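Local coordinates for peptide-binding protein (Photobacterium damsela subsp. piscicida, PDB 6SQX) that cleaves the peptidoglycan of potentially competing bacteria, as a secreted endopeptidase of the NlpC/P60 cysteine peptidase family, at residues N57-T62 and Y78-N83; Q239-E244 and L266-K271; F344-Y349 and M381-F386. All blocks are in the same frame, centred on the assembly; numbering follows the deposited sequence.

In the fold
The three contacts follow one another along the chain, each closing before the next opens. Interaction 1 sets helix 50-64 against the loop between strands 76-78 and 87-89. Interaction 2 packs the end of hairpin 238-240/252-254 on strand 265-271 of a five-stranded antiparallel sheet, consistent with an SH3-like barrel; its centre is about 28 Å from that of interaction 1. Interaction 3 joins helix 343-349 to strand 382-387 inside the NlpC/P60 region. Interactions 1 and 3 have centres about 16 Å apart and touch, Y79, V80 and N83 resting on Y345 and Y349, so the N-terminal part packs directly against the peptidase part. Interactions 2 and 3 lie on opposite sides of the chain's centre, their centres about 35 Å apart.

Interaction 1: N57-T62 and Y78-N83; sequences NEYFNT and YYVPNN
A type II beta turn running from V80 to N83 faces helix 50-64, and Y59 and T62, less than one helical turn apart, meet V80 and N82 of the turn. The turn is closed by N83 N bonding V80 O at 3.0 Å; P81 occupies its second position, and N82, with phi 73° and psi 0°, takes the left-handed third position of this turn type. The nearest CA atoms, those of T62 and P81, are still 8.3 Å apart, so side chains must span the space between the two backbones. Y59 does so with its full length: CG lies anti to the backbone N (chi1 180°), and the hydroxyl end of the ring carries OH to within 3.5 Å of CG1 of V80. The two side chains meet at about a right angle, phenol oxygen against methyl, a packing contact with no hydrogen bond. Further along the helix, the T62 methyl CG2 comes 4.0 Å from N82 OD1, again with the side chains crossing steeply. This second touch is slight and lies at the exposed margin, whereas V80 is buried. The side chain of Q63, the residue after T62, adds a hydrogen bond, its NE2 donating to P81 O. Near Y59 lie T476 and a bound 1,2-ethanediol molecule, which probably comes from the crystallisation liquor. The turn thus sits between two helices: helix 50-64 meets V80 and N82, while helix 343-349 receives V80 and N83 on Y349, and T86, just before strand 87-89, pairs with Y79 through the backbone.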
loop_
_atom_site.group_PDB
_atom_site.type_symbol
_atom_site.label_atom_id
_atom_site.label_comp_id
_atom_site.label_asym_id
_atom_site.label_seq_id
_atom_site.Cartn_x
_atom_site.Cartn_y
_atom_site.Cartn_z
ATOM N N ASN A 57 2.218 10.266 15.359
ATOM C CA ASN A 57 1.553 9.109 15.959
ATOM C C ASN A 57 0.108 9.448 16.338
ATOM O O ASN A 57 -0.781 8.606 16.196
ATOM C CB ASN A 57 2.295 8.644 17.216
ATOM C CG ASN A 57 3.654 7.988 16.957
ATOM O OD1 ASN A 57 4.445 7.886 17.922
ATOM N ND2 ASN A 57 3.932 7.536 15.711
ATOM N N GLU A 58 -0.145 10.679 16.820
ATOM C CA GLU A 58 -1.524 11.080 17.103
ATOM C C GLU A 58 -2.358 11.086 15.828
ATOM O O GLU A 58 -3.506 10.610 15.810
ATOM C CB GLU A 58 -1.538 12.450 17.780
ATOM C CG GLU A 58 -1.097 12.361 19.229
ATOM C CD GLU A 58 -0.988 13.716 19.881
ATOM O OE1 GLU A 58 -1.536 14.687 19.295
ATOM O OE2 GLU A 58 -0.376 13.808 20.970
ATOM N N TYR A 59 -1.794 11.608 14.738
ATOM C CA TYR A 59 -2.520 11.583 13.476
ATOM C C TYR A 59 -2.792 10.151 13.048
ATOM O O TYR A 59 -3.914 9.815 12.666
ATOM C CB TYR A 59 -1.753 12.356 12.400
ATOM C CG TYR A 59 -2.400 12.398 11.048
ATOM C CD1 TYR A 59 -3.600 13.066 10.851
ATOM C CD2 TYR A 59 -1.802 11.780 9.941
ATOM C CE1 TYR A 59 -4.190 13.127 9.600
ATOM C CE2 TYR A 59 -2.383 11.828 8.679
ATOM C CZ TYR A 59 -3.594 12.504 8.506
ATOM O OH TYR A 59 -4.173 12.555 7.261
ATOM N N PHE A 60 -1.769 9.274 13.138
ATOM C CA PHE A 60 -1.971 7.864 12.816
ATOM C C PHE A 60 -3.154 7.272 13.587
ATOM O O PHE A 60 -4.000 6.581 13.008
ATOM C CB PHE A 60 -0.680 7.054 13.057
ATOM C CG PHE A 60 -0.800 5.611 12.675
ATOM C CD1 PHE A 60 -1.449 4.703 13.515
ATOM C CD2 PHE A 60 -0.257 5.154 11.474
ATOM C CE1 PHE A 60 -1.615 3.373 13.132
ATOM C CE2 PHE A 60 -0.400 3.823 11.094
ATOM C CZ PHE A 60 -1.084 2.927 11.937
ATOM N N ASN A 61 -3.192 7.479 14.903
ATOM C CA ASN A 61 -4.276 6.876 15.679
ATOM C C ASN A 61 -5.641 7.404 15.238
ATOM O O ASN A 61 -6.601 6.636 15.117
ATOM C CB ASN A 61 -4.030 7.050 17.174
ATOM C CG ASN A 61 -3.008 6.020 17.724
ATOM O OD1 ASN A 61 -2.728 4.996 17.078
ATOM N ND2 ASN A 61 -2.482 6.279 18.920
ATOM N N THR A 62 -5.734 8.703 14.920
ATOM C CA THR A 62 -7.012 9.237 14.460
ATOM C C THR A 62 -7.437 8.588 13.157
ATOM O O THR A 62 -8.596 8.176 13.005
ATOM C CB THR A 62 -6.922 10.747 14.290
ATOM O OG1 THR A 62 -6.656 11.344 15.572
ATOM C CG2 THR A 62 -8.258 11.305 13.735
ATOM N N TYR A 78 -13.892 8.070 2.930
ATOM C CA TYR A 78 -12.824 9.056 2.766
ATOM C C TYR A 78 -11.519 8.358 2.399
ATOM O O TYR A 78 -11.072 7.495 3.142
ATOM C CB TYR A 78 -12.592 9.793 4.089
ATOM C CG TYR A 78 -13.758 10.670 4.469
ATOM C CD1 TYR A 78 -14.925 10.120 5.026
ATOM C CD2 TYR A 78 -13.707 12.051 4.262
ATOM C CE1 TYR A 78 -16.030 10.943 5.352
ATOM C CE2 TYR A 78 -14.785 12.881 4.606
ATOM C CZ TYR A 78 -15.944 12.324 5.122
ATOM O OH TYR A 78 -17.011 13.141 5.452
ATOM N N TYR A 79 -10.855 8.790 1.321
ATOM C CA TYR A 79 -9.470 8.320 1.152
ATOM C C TYR A 79 -8.568 8.847 2.252
ATOM O O TYR A 79 -7.560 8.200 2.582
ATOM C CB TYR A 79 -8.907 8.748 -0.216
ATOM C CG TYR A 79 -9.598 8.049 -1.334
ATOM C CD1 TYR A 79 -9.347 6.701 -1.601
ATOM C CD2 TYR A 79 -10.525 8.723 -2.139
ATOM C CE1 TYR A 79 -10.014 6.031 -2.615
ATOM C CE2 TYR A 79 -11.183 8.058 -3.187
ATOM C CZ TYR A 79 -10.910 6.705 -3.422
ATOM O OH TYR A 79 -11.562 6.009 -4.418
ATOM N N VAL A 80 -8.859 10.019 2.806
ATOM C CA VAL A 80 -8.124 10.593 3.927
ATOM C C VAL A 80 -9.163 10.969 4.981
ATOM O O VAL A 80 -9.893 11.965 4.798
ATOM C CB VAL A 80 -7.297 11.811 3.471
ATOM C CG1 VAL A 80 -6.591 12.489 4.676
ATOM C CG2 VAL A 80 -6.289 11.371 2.383
ATOM N N PRO A 81 -9.334 10.190 6.047
ATOM C CA PRO A 81 -10.402 10.468 7.026
ATOM C C PRO A 81 -10.375 11.921 7.462
ATOM O O PRO A 81 -9.320 12.517 7.681
ATOM C CB PRO A 81 -10.060 9.522 8.192
ATOM C CG PRO A 81 -9.471 8.349 7.511
ATOM C CD PRO A 81 -8.627 8.927 6.339
ATOM N N ASN A 82 -11.567 12.510 7.526
ATOM C CA ASN A 82 -11.825 13.881 7.976
ATOM C C ASN A 82 -11.399 14.948 6.988
ATOM O O ASN A 82 -11.647 16.140 7.257
ATOM C CB ASN A 82 -11.230 14.212 9.356
ATOM C CG ASN A 82 -11.830 13.380 10.466
ATOM O OD1 ASN A 82 -11.104 12.802 11.321
ATOM N ND2 ASN A 82 -13.160 13.293 10.476
ATOM N N ASN A 83 -10.839 14.599 5.838
ATOM C CA ASN A 83 -10.550 15.592 4.817
ATOM C C ASN A 83 -11.661 15.484 3.777
ATOM O O ASN A 83 -11.699 14.541 2.992
ATOM C CB ASN A 83 -9.161 15.378 4.197
ATOM C CG ASN A 83 -8.823 16.489 3.224
ATOM O OD1 ASN A 83 -9.719 17.004 2.565
ATOM N ND2 ASN A 83 -7.559 16.894 3.156
#

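Interaction 2: Q239-E244 and L266-K271; sequences QDLPIE and LKIPVK
L241 reaches across to the start of strand 265-271 and spreads its two methyl groups over two residues, L266 and I268. CD2 of L241 meets CD2 of L266 at 4.2 Å, methyl against methyl, with the two side chains crossing at about a right angle; CD1 of L241 lies 4.4 Å from CD1 of I268. In L241, CD1 continues the chain, anti to CA (chi2 -179°), toward I268, while CD2 branches off to meet L266. L266 and I268 stand two positions apart on the strand and therefore present their side chains on the same face. The contact is wholly apolar and made by side-chain ends alone, the nearest CA atoms, of L241 and L266, being 9.9 Å apart. L253 from strand 252-254 touches both leucines, L287 also packs on L241, and L259 lies against L266 and I268, completing a small hydrophobic interior. Strand 265-271 is held by neighbours 259-262 and 277-281, while 238-240 pairs with 252-254 in a separate hairpin. A hairpin folded over a five-stranded antiparallel sheet, whose strand order matches that of the sheet that includes strands of the SH3 domain, is consistent with a second SH3-like barrel, the hairpin probably corresponding to its RT loop.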
loop_
_atom_site.group_PDB
_atom_site.type_symbol
_atom_site.label_atom_id
_atom_site.label_comp_id
_atom_site.label_asym_id
_atom_site.label_seq_id
_atom_site.Cartn_x
_atom_site.Cartn_y
_atom_site.Cartn_z
ATOM N N GLN A 239 5.894 -14.354 8.971
ATOM C CA GLN A 239 6.309 -15.430 9.862
ATOM C C GLN A 239 5.087 -16.299 10.139
ATOM O O GLN A 239 3.946 -15.857 9.991
ATOM C CB GLN A 239 6.927 -14.871 11.135
ATOM C CG GLN A 239 5.973 -14.121 11.964
ATOM C CD GLN A 239 6.750 -13.303 13.028
ATOM O OE1 GLN A 239 7.301 -13.866 13.973
ATOM N NE2 GLN A 239 6.816 -11.979 12.857
ATOM N N ASP A 240 5.327 -17.562 10.514
ATOM C CA ASP A 240 4.246 -18.515 10.754
ATOM C C ASP A 240 3.818 -18.493 12.221
ATOM O O ASP A 240 4.663 -18.542 13.125
ATOM C CB ASP A 240 4.754 -19.913 10.418
ATOM C CG ASP A 240 5.134 -20.034 8.967
ATOM O OD1 ASP A 240 4.377 -19.502 8.134
ATOM O OD2 ASP A 240 6.206 -20.633 8.626
ATOM N N LEU A 241 2.497 -18.463 12.468
ATOM C CA LEU A 241 2.010 -18.556 13.846
ATOM C C LEU A 241 1.919 -20.029 14.254
ATOM O O LEU A 241 1.761 -20.896 13.389
ATOM C CB LEU A 241 0.659 -17.861 13.982
ATOM C CG LEU A 241 0.791 -16.359 13.756
ATOM C CD1 LEU A 241 -0.554 -15.649 13.906
ATOM C CD2 LEU A 241 1.816 -15.696 14.682
ATOM N N PRO A 242 2.110 -20.347 15.546
ATOM C CA PRO A 242 2.119 -21.752 15.974
ATOM C C PRO A 242 0.834 -22.452 15.595
ATOM O O PRO A 242 -0.257 -21.866 15.648
ATOM C CB PRO A 242 2.232 -21.656 17.495
ATOM C CG PRO A 242 2.878 -20.411 17.749
ATOM C CD PRO A 242 2.538 -19.454 16.625
ATOM N N ILE A 243 0.980 -23.713 15.203
ATOM C CA ILE A 243 -0.159 -24.586 14.947
ATOM C C ILE A 243 -0.401 -25.395 16.215
ATOM O O ILE A 243 0.412 -26.248 16.595
ATOM C CB ILE A 243 0.062 -25.478 13.720
ATOM C CG1 ILE A 243 0.453 -24.621 12.508
ATOM C CG2 ILE A 243 -1.211 -26.234 13.391
ATOM C CD1 ILE A 243 0.919 -25.432 11.318
ATOM N N GLU A 244 -1.522 -25.108 16.873
ATOM C CA GLU A 244 -1.899 -25.802 18.092
ATOM C C GLU A 244 -2.566 -27.131 17.754
ATOM O O GLU A 244 -2.773 -27.477 16.584
ATOM C CB GLU A 244 -2.777 -24.906 18.963
ATOM C CG GLU A 244 -2.064 -23.633 19.384
ATOM C CD GLU A 244 -0.790 -23.909 20.166
ATOM O OE1 GLU A 244 -0.711 -24.957 20.851
ATOM O OE2 GLU A 244 0.139 -23.079 20.103
ATOM N N LEU A 266 1.541 -12.539 21.993
ATOM C CA LEU A 266 0.652 -11.889 21.048
ATOM C C LEU A 266 -0.792 -12.345 21.256
ATOM O O LEU A 266 -1.065 -13.501 21.578
ATOM C CB LEU A 266 1.118 -12.344 19.657
ATOM C CG LEU A 266 0.513 -11.708 18.432
ATOM C CD1 LEU A 266 0.987 -10.267 18.393
ATOM C CD2 LEU A 266 1.004 -12.463 17.215
ATOM N N LYS A 267 -1.746 -11.433 21.019
ATOM C CA LYS A 267 -3.148 -11.818 20.921
ATOM C C LYS A 267 -3.657 -11.472 19.521
ATOM O O LYS A 267 -3.276 -10.446 18.936
ATOM C CB LYS A 267 -4.012 -11.165 22.000
ATOM C CG LYS A 267 -3.595 -11.516 23.439
ATOM C CD LYS A 267 -4.669 -11.078 24.440
ATOM C CE LYS A 267 -4.477 -11.718 25.804
ATOM N NZ LYS A 267 -5.688 -11.482 26.621
ATOM N N ILE A 268 -4.458 -12.362 18.950
ATOM C CA ILE A 268 -5.003 -12.104 17.617
ATOM C C ILE A 268 -6.518 -12.188 17.707
ATOM O O ILE A 268 -7.060 -13.029 18.453
ATOM C CB ILE A 268 -4.474 -13.087 16.555
ATOM C CG1 ILE A 268 -4.765 -14.530 16.957
ATOM C CG2 ILE A 268 -3.002 -12.869 16.277
ATOM C CD1 ILE A 268 -4.487 -15.572 15.853
ATOM N N PRO A 269 -7.239 -11.356 16.960
ATOM C CA PRO A 269 -8.704 -11.445 16.961
ATOM C C PRO A 269 -9.117 -12.616 16.100
ATOM O O PRO A 269 -8.573 -12.835 15.012
ATOM C CB PRO A 269 -9.140 -10.130 16.294
ATOM C CG PRO A 269 -7.963 -9.805 15.353
ATOM C CD PRO A 269 -6.734 -10.239 16.142
ATOM N N VAL A 270 -10.076 -13.381 16.602
ATOM C CA VAL A 270 -10.640 -14.482 15.843
ATOM C C VAL A 270 -12.156 -14.362 15.873
ATOM O O VAL A 270 -12.741 -13.736 16.768
ATOM C CB VAL A 270 -10.150 -15.858 16.362
ATOM C CG1 VAL A 270 -8.626 -16.004 16.181
ATOM C CG2 VAL A 270 -10.575 -16.055 17.821
ATOM N N LYS A 271 -12.801 -14.934 14.846
ATOM C CA LYS A 271 -14.255 -14.827 14.729
ATOM C C LYS A 271 -14.919 -15.914 15.567
ATOM O O LYS A 271 -14.671 -17.111 15.356
ATOM C CB LYS A 271 -14.659 -14.925 13.254
ATOM C CG LYS A 271 -16.099 -14.560 12.945
ATOM C CD LYS A 271 -16.255 -14.445 11.457
ATOM C CE LYS A 271 -17.574 -13.796 11.077
ATOM N NZ LYS A 271 -17.567 -13.518 9.608
#

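Interaction 3: F344-Y349 and M381-F386; sequences FYQANY and MTLVSF
Helix 343-349 lies against strand 382-387, with A347 and S385 the closest pair of CA atoms at 6.6 Å. The helix keeps its regular bonding to the end of the segment, N348 N to F344 O and Y349 N to Y345 O, and no hydrogen bond crosses to the strand. Small side chains allow the close approach. The A347 methyl CB sits 3.5 Å from S385 OG and 4.1 Å from S385 CB, the hydroxyl lying between the serine's backbone N and carbonyl carbon (chi1 56°). That hydroxyl is not left to the methyl alone, for it is hydrogen-bonded to N469 ND2 on strand 467-472. One residue earlier on the helix, Q346 offers its CB to CD1 of L383 at 3.8 Å; the same methyl lies 4.1 Å from Q346 O, so L383 presses on backbone as well as side chain. Beyond CB the Q346 chain runs extended, and its amide NE2 is hydrogen-bonded to P340 O and S325 O. S325 follows C324, which is found as cysteinesulfonic acid. On the helix itself, N348 folds back: its ND2 donates to F344 O at 3.0 Å, nearly straight (167°), sharing that carbonyl with N348 N, and lies over one face of the F344 ring toward its rim. L383 is also packed by I396 of strand 395-405, and A347 O is bonded to T471 OG1. Helices laid on a central antiparallel sheet, with helix 326-334, which starts just after the cysteine of the DCSG sequence, packed on the same sheet through L328 against L383, are the papain-like arrangement of the NlpC/P60 peptidase domain.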
loop_
_atom_site.group_PDB
_atom_site.type_symbol
_atom_site.label_atom_id
_atom_site.label_comp_id
_atom_site.label_asym_id
_atom_site.label_seq_id
_atom_site.Cartn_x
_atom_site.Cartn_y
_atom_site.Cartn_z
ATOM N N PHE A 344 -1.443 9.079 -5.711
ATOM C CA PHE A 344 -1.952 10.445 -5.855
ATOM C C PHE A 344 -2.290 11.034 -4.493
ATOM O O PHE A 344 -1.984 12.205 -4.205
ATOM C CB PHE A 344 -3.194 10.461 -6.738
ATOM C CG PHE A 344 -3.848 11.810 -6.803
ATOM C CD1 PHE A 344 -3.432 12.756 -7.733
ATOM C CD2 PHE A 344 -4.859 12.145 -5.909
ATOM C CE1 PHE A 344 -4.027 14.029 -7.788
ATOM C CE2 PHE A 344 -5.454 13.413 -5.965
ATOM C CZ PHE A 344 -5.022 14.348 -6.905
ATOM N N TYR A 345 -2.937 10.238 -3.637
ATOM C CA TYR A 345 -3.322 10.761 -2.335
ATOM C C TYR A 345 -2.124 10.917 -1.412
ATOM O O TYR A 345 -2.088 11.841 -0.589
ATOM C CB TYR A 345 -4.439 9.912 -1.725
ATOM C CG TYR A 345 -5.729 10.076 -2.494
ATOM C CD1 TYR A 345 -6.570 11.154 -2.235
ATOM C CD2 TYR A 345 -6.095 9.178 -3.499
ATOM C CE1 TYR A 345 -7.744 11.320 -2.959
ATOM C CE2 TYR A 345 -7.266 9.327 -4.221
ATOM C CZ TYR A 345 -8.084 10.406 -3.950
ATOM O OH TYR A 345 -9.236 10.580 -4.655
ATOM N N GLN A 346 -1.117 10.030 -1.536
ATOM C CA GLN A 346 0.116 10.232 -0.772
ATOM C C GLN A 346 0.788 11.531 -1.184
ATOM O O GLN A 346 1.134 12.371 -0.330
ATOM C CB GLN A 346 1.074 9.038 -0.969
ATOM C CG GLN A 346 0.521 7.749 -0.353
ATOM C CD GLN A 346 1.433 6.565 -0.551
ATOM O OE1 GLN A 346 2.350 6.608 -1.366
ATOM N NE2 GLN A 346 1.145 5.488 0.156
ATOM N N ALA A 347 0.948 11.722 -2.503
ATOM C CA ALA A 347 1.668 12.892 -2.998
ATOM C C ALA A 347 0.976 14.187 -2.599
ATOM O O ALA A 347 1.641 15.174 -2.292
ATOM C CB ALA A 347 1.787 12.836 -4.514
ATOM N N ASN A 348 -0.359 14.197 -2.596
ATOM C CA ASN A 348 -1.107 15.421 -2.360
ATOM C C ASN A 348 -1.531 15.630 -0.912
ATOM O O ASN A 348 -1.754 16.780 -0.509
ATOM C CB ASN A 348 -2.301 15.466 -3.309
ATOM C CG ASN A 348 -1.880 15.820 -4.709
ATOM O OD1 ASN A 348 -1.797 17.006 -5.051
ATOM N ND2 ASN A 348 -1.621 14.813 -5.540
ATOM N N TYR A 349 -1.660 14.570 -0.112
ATOM C CA TYR A 349 -2.252 14.710 1.216
ATOM C C TYR A 349 -1.364 14.248 2.355
ATOM O O TYR A 349 -1.747 14.421 3.519
ATOM C CB TYR A 349 -3.617 13.998 1.308
ATOM C CG TYR A 349 -4.611 14.604 0.326
ATOM C CD1 TYR A 349 -5.272 15.805 0.613
ATOM C CD2 TYR A 349 -4.886 13.984 -0.891
ATOM C CE1 TYR A 349 -6.132 16.356 -0.304
ATOM C CE2 TYR A 349 -5.725 14.555 -1.812
ATOM C CZ TYR A 349 -6.372 15.731 -1.498
ATOM O OH TYR A 349 -7.237 16.291 -2.415
ATOM N N MET A 381 12.230 10.898 4.453
ATOM C CA MET A 381 11.025 11.605 4.863
ATOM C C MET A 381 10.406 12.395 3.718
ATOM O O MET A 381 9.610 13.306 3.981
ATOM C CB MET A 381 11.324 12.519 6.074
ATOM C CG MET A 381 11.495 11.739 7.358
ATOM S SD MET A 381 9.941 10.969 7.915
ATOM C CE MET A 381 10.604 9.610 8.858
ATOM N N THR A 382 10.765 12.107 2.473
ATOM C CA THR A 382 10.220 12.818 1.320
ATOM C C THR A 382 9.774 11.802 0.300
ATOM O O THR A 382 10.532 10.887 -0.014
ATOM C CB THR A 382 11.311 13.681 0.679
ATOM O OG1 THR A 382 11.900 14.524 1.681
ATOM C CG2 THR A 382 10.725 14.553 -0.442
ATOM N N LEU A 383 8.572 11.947 -0.229
ATOM C CA LEU A 383 8.082 11.093 -1.291
ATOM C C LEU A 383 8.362 11.773 -2.624
ATOM O O LEU A 383 8.109 12.971 -2.782
ATOM C CB LEU A 383 6.569 10.899 -1.146
ATOM C CG LEU A 383 6.042 10.440 0.215
ATOM C CD1 LEU A 383 4.544 10.195 0.192
ATOM C CD2 LEU A 383 6.776 9.145 0.651
ATOM N N VAL A 384 8.878 11.028 -3.587
ATOM C CA VAL A 384 9.030 11.502 -4.959
ATOM C C VAL A 384 8.011 10.769 -5.813
ATOM O O VAL A 384 7.978 9.533 -5.809
ATOM C CB VAL A 384 10.453 11.261 -5.501
ATOM C CG1 VAL A 384 10.657 12.060 -6.809
ATOM C CG2 VAL A 384 11.494 11.669 -4.461
ATOM N N SER A 385 7.184 11.518 -6.551
ATOM C CA SER A 385 6.151 10.911 -7.358
ATOM C C SER A 385 6.297 11.360 -8.807
ATOM O O SER A 385 6.880 12.402 -9.098
ATOM C CB SER A 385 4.752 11.210 -6.795
ATOM O OG SER A 385 4.522 12.620 -6.670
ATOM N N PHE A 386 5.772 10.536 -9.712
ATOM C CA PHE A 386 6.011 10.661 -11.145
ATOM C C PHE A 386 4.696 10.369 -11.850
ATOM O O PHE A 386 3.953 9.484 -11.430
ATOM C CB PHE A 386 7.050 9.613 -11.631
ATOM C CG PHE A 386 8.291 9.513 -10.756
ATOM C CD1 PHE A 386 8.283 8.695 -9.627
ATOM C CD2 PHE A 386 9.454 10.193 -11.083
ATOM C CE1 PHE A 386 9.405 8.581 -8.802
ATOM C CE2 PHE A 386 10.612 10.074 -10.288
ATOM C CZ PHE A 386 10.579 9.254 -9.129
#